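Local coordinates for structure-specific endonuclease subunit SLX1 (Candida glabrata, PDB 4XM5), which probably acts as the catalytic subunit of the SLX1-SLX4 endonuclease, making single-strand cuts in branched DNA close to junctions during repair and recombination, at residues Ile7-Gly12 with Val291-Ile296. Sequence-based numbering, arbitrary orientation.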
ATOM      1  N   ILE A   7      -9.950   0.580  -2.774  1.00 40.15           N
ATOM      2  CA  ILE A   7      -8.983   1.194  -3.650  1.00 36.01           C
ATOM      3  C   ILE A   7      -9.656   2.384  -4.334  1.00 36.90           C
ATOM      4  O   ILE A   7     -10.728   2.236  -4.917  1.00 38.16           O
ATOM      5  CB  ILE A   7      -8.457   0.197  -4.700  1.00 35.79           C
ATOM      6  CG1 ILE A   7      -7.601  -0.885  -4.029  1.00 34.77           C
ATOM      7  CG2 ILE A   7      -7.676   0.924  -5.814  1.00 33.23           C
ATOM      8  CD1 ILE A   7      -7.472  -2.154  -4.840  1.00 35.47           C
ATOM      9  N   PRO A   8      -9.035   3.576  -4.252  1.00 37.22           N
ATOM     10  CA  PRO A   8      -9.601   4.796  -4.829  1.00 36.11           C
ATOM     11  C   PRO A   8     -10.023   4.633  -6.293  1.00 36.69           C
ATOM     12  O   PRO A   8      -9.283   4.026  -7.069  1.00 34.93           O
ATOM     13  CB  PRO A   8      -8.444   5.801  -4.723  1.00 34.41           C
ATOM     14  CG  PRO A   8      -7.615   5.300  -3.574  1.00 34.09           C
ATOM     15  CD  PRO A   8      -7.685   3.807  -3.698  1.00 35.82           C
ATOM     16  N   ASP A   9     -11.187   5.165  -6.651  1.00 37.93           N
ATOM     17  CA  ASP A   9     -11.609   5.201  -8.050  1.00 39.56           C
ATOM     18  C   ASP A   9     -10.492   5.778  -8.922  1.00 38.47           C
ATOM     19  O   ASP A   9     -10.142   5.212  -9.959  1.00 38.61           O
ATOM     20  CB  ASP A   9     -12.897   6.000  -8.178  1.00 40.12           C
ATOM     21  CG  ASP A   9     -14.042   5.333  -7.458  1.00 43.58           C
ATOM     22  OD1 ASP A   9     -13.977   4.103  -7.256  1.00 43.18           O
ATOM     23  OD2 ASP A   9     -15.014   6.022  -7.091  1.00 47.09           O
ATOM     24  N   PHE A  10      -9.892   6.867  -8.452  1.00 38.39           N
ATOM     25  CA  PHE A  10      -8.733   7.473  -9.111  1.00 37.06           C
ATOM     26  C   PHE A  10      -7.777   8.087  -8.091  1.00 34.84           C
ATOM     27  O   PHE A  10      -8.189   8.827  -7.197  1.00 37.30           O
ATOM     28  CB  PHE A  10      -9.164   8.561 -10.113  1.00 39.06           C
ATOM     29  CG  PHE A  10      -8.008   9.137 -10.902  1.00 37.91           C
ATOM     30  CD1 PHE A  10      -7.216  10.141 -10.374  1.00 37.13           C
ATOM     31  CD2 PHE A  10      -7.689   8.632 -12.153  1.00 36.86           C
ATOM     32  CE1 PHE A  10      -6.137  10.631 -11.089  1.00 35.45           C
ATOM     33  CE2 PHE A  10      -6.630   9.130 -12.862  1.00 35.86           C
ATOM     34  CZ  PHE A  10      -5.854  10.127 -12.334  1.00 34.59           C
ATOM     35  N   TYR A  11      -6.499   7.777  -8.213  1.00 32.30           N
ATOM     36  CA  TYR A  11      -5.511   8.436  -7.378  1.00 31.28           C
ATOM     37  C   TYR A  11      -4.209   8.446  -8.147  1.00 29.91           C
ATOM     38  O   TYR A  11      -3.690   7.397  -8.495  1.00 31.31           O
ATOM     39  CB  TYR A  11      -5.345   7.757  -5.981  1.00 31.25           C
ATOM     40  CG  TYR A  11      -5.159   8.808  -4.902  1.00 30.09           C
ATOM     41  CD1 TYR A  11      -3.994   9.574  -4.857  1.00 30.30           C
ATOM     42  CD2 TYR A  11      -6.174   9.105  -3.990  1.00 31.34           C
ATOM     43  CE1 TYR A  11      -3.823  10.609  -3.911  1.00 30.89           C
ATOM     44  CE2 TYR A  11      -6.023  10.120  -3.041  1.00 33.18           C
ATOM     45  CZ  TYR A  11      -4.840  10.867  -3.011  1.00 34.18           C
ATOM     46  OH  TYR A  11      -4.656  11.856  -2.081  1.00 38.20           O
ATOM     47  N   GLY A  12      -3.704   9.639  -8.443  1.00 29.41           N
ATOM     48  CA  GLY A  12      -2.537   9.779  -9.293  1.00 27.72           C
ATOM     49  C   GLY A  12      -1.430  10.658  -8.735  1.00 28.82           C
ATOM     50  O   GLY A  12      -1.656  11.497  -7.855  1.00 28.97           O
ATOM     51  N   VAL A 291      -8.372  -6.212 -10.841  1.00 44.58           N
ATOM     52  CA  VAL A 291      -9.273  -7.242 -10.338  1.00 45.32           C
ATOM     53  C   VAL A 291      -9.596  -7.029  -8.855  1.00 43.61           C
ATOM     54  O   VAL A 291     -10.745  -7.143  -8.441  1.00 44.99           O
ATOM     55  CB  VAL A 291      -8.678  -8.631 -10.537  1.00 48.33           C
ATOM     56  CG1 VAL A 291      -9.501  -9.674  -9.803  1.00 50.81           C
ATOM     57  CG2 VAL A 291      -8.604  -8.956 -12.015  1.00 52.13           C
ATOM     58  N   ILE A 292      -8.586  -6.707  -8.051  1.00 40.26           N
ATOM     59  CA  ILE A 292      -8.850  -6.379  -6.660  1.00 39.46           C
ATOM     60  C   ILE A 292      -9.716  -5.123  -6.522  1.00 37.17           C
ATOM     61  O   ILE A 292     -10.651  -5.102  -5.717  1.00 37.19           O
ATOM     62  CB  ILE A 292      -7.549  -6.183  -5.863  1.00 39.51           C
ATOM     63  CG1 ILE A 292      -6.769  -7.496  -5.813  1.00 40.67           C
ATOM     64  CG2 ILE A 292      -7.863  -5.705  -4.454  1.00 38.12           C
ATOM     65  CD1 ILE A 292      -5.523  -7.427  -4.987  1.00 38.18           C
ATOM     66  N   TYR A 293      -9.420  -4.084  -7.300  1.00 36.92           N
ATOM     67  CA  TYR A 293     -10.233  -2.868  -7.228  1.00 37.44           C
ATOM     68  C   TYR A 293     -11.740  -3.182  -7.361  1.00 42.79           C
ATOM     69  O   TYR A 293     -12.544  -2.748  -6.527  1.00 44.08           O
ATOM     70  CB  TYR A 293      -9.836  -1.843  -8.298  1.00 37.26           C
ATOM     71  CG  TYR A 293     -10.931  -0.780  -8.478  1.00 40.42           C
ATOM     72  CD1 TYR A 293     -10.970   0.340  -7.661  1.00 38.20           C
ATOM     73  CD2 TYR A 293     -11.948  -0.924  -9.443  1.00 42.42           C
ATOM     74  CE1 TYR A 293     -11.965   1.291  -7.785  1.00 38.97           C
ATOM     75  CE2 TYR A 293     -12.956   0.018  -9.562  1.00 44.02           C
ATOM     76  CZ  TYR A 293     -12.947   1.129  -8.728  1.00 44.04           C
ATOM     77  OH  TYR A 293     -13.922   2.099  -8.813  1.00 46.45           O
ATOM     78  N   TYR A 294     -12.131  -3.932  -8.390  1.00 44.56           N
ATOM     79  CA  TYR A 294     -13.557  -4.171  -8.583  1.00 48.40           C
ATOM     80  C   TYR A 294     -14.045  -5.136  -7.523  1.00 48.28           C
ATOM     81  O   TYR A 294     -15.182  -5.040  -7.072  1.00 47.39           O
ATOM     82  CB  TYR A 294     -13.875  -4.727  -9.973  1.00 50.63           C
ATOM     83  CG  TYR A 294     -13.632  -3.787 -11.110  1.00 54.46           C
ATOM     84  CD1 TYR A 294     -14.516  -2.748 -11.388  1.00 54.52           C
ATOM     85  CD2 TYR A 294     -12.542  -3.961 -11.938  1.00 52.30           C
ATOM     86  CE1 TYR A 294     -14.297  -1.887 -12.466  1.00 58.74           C
ATOM     87  CE2 TYR A 294     -12.313  -3.123 -13.002  1.00 54.72           C
ATOM     88  CZ  TYR A 294     -13.190  -2.086 -13.269  1.00 58.64           C
ATOM     89  OH  TYR A 294     -12.924  -1.266 -14.328  1.00 53.48           O
ATOM     90  N   SER A 295     -13.180  -6.060  -7.116  1.00 46.52           N
ATOM     91  CA  SER A 295     -13.563  -7.009  -6.086  1.00 46.54           C
ATOM     92  C   SER A 295     -13.941  -6.264  -4.833  1.00 45.32           C
ATOM     93  O   SER A 295     -14.995  -6.491  -4.248  1.00 48.63           O
ATOM     94  CB  SER A 295     -12.434  -7.985  -5.787  1.00 47.23           C
ATOM     95  OG  SER A 295     -12.826  -8.939  -4.786  1.00 49.01           O
ATOM     96  N   ILE A 296     -13.057  -5.376  -4.419  1.00 43.17           N
ATOM     97  CA  ILE A 296     -13.227  -4.643  -3.172  1.00 43.15           C
ATOM     98  C   ILE A 296     -14.421  -3.718  -3.287  1.00 46.00           C
ATOM     99  O   ILE A 296     -15.251  -3.624  -2.387  1.00 48.23           O
ATOM    100  CB  ILE A 296     -11.956  -3.813  -2.826  1.00 46.89           C
ATOM    101  CG1 ILE A 296     -10.819  -4.729  -2.366  1.00 46.95           C
ATOM    102  CG2 ILE A 296     -12.260  -2.776  -1.776  1.00 44.77           C
ATOM    103  CD1 ILE A 296     -11.219  -5.743  -1.298  1.00 46.60           C
TER
HETATM  104  O   HOH W   1     -11.886  -0.700  -4.852  1.00 40.35           O
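The N-terminal lead-in to the GIY-YIG nuclease domain, just ahead of strand 12-18, meets the C-terminal helix 288-302 in a buried contact, where I7 packs on I292 and Y293 and D9 meets Y293. A chi1 of 163°, with CG anti to the backbone N, turns the Y293 ring toward the loop, and the length of the phenol lets OH donate a short 2.5 Å hydrogen bond to D9 OD1. The carboxylate and ring planes stand 76° apart, and the hydroxyl arrives from above the carboxylate plane, 41° out of it. OD1 also accepts a bond from Q6 NE2, so two donors grip one oxygen and hold the aspartate in place. A tyrosine suits this position because one side chain supplies both a broad apolar ring and a polar end.

Partway along that ring, I7 CB and the I7 carbonyl O lie at its edge, the O 3.3 Å from Y293 CE1, while I7 CG2 touches Y293 CD1 at 3.8 Å. The other branch of I7 turns to the helix, where CD1 touches I292 CG2 at 3.6 Å and the two side chains cross at about a right angle. The branched side chain of I7 suits its place, because CG2 meets the tyrosine while CD1 meets I292. A water joins the backbones, donating to Y293 O at 2.7 Å and to I7 O at 3.2 Å.

K201, from the long helix 176-214, makes a cation-pi contact with Y293 and also bonds D9 O, while I73 and Q77 of the second subunit pack on I7 and I292. The whole is an interdomain loop-to-helix contact, joining the entry to a GIY-YIG nuclease domain to the helix that follows the predicted SLX1-type zinc finger.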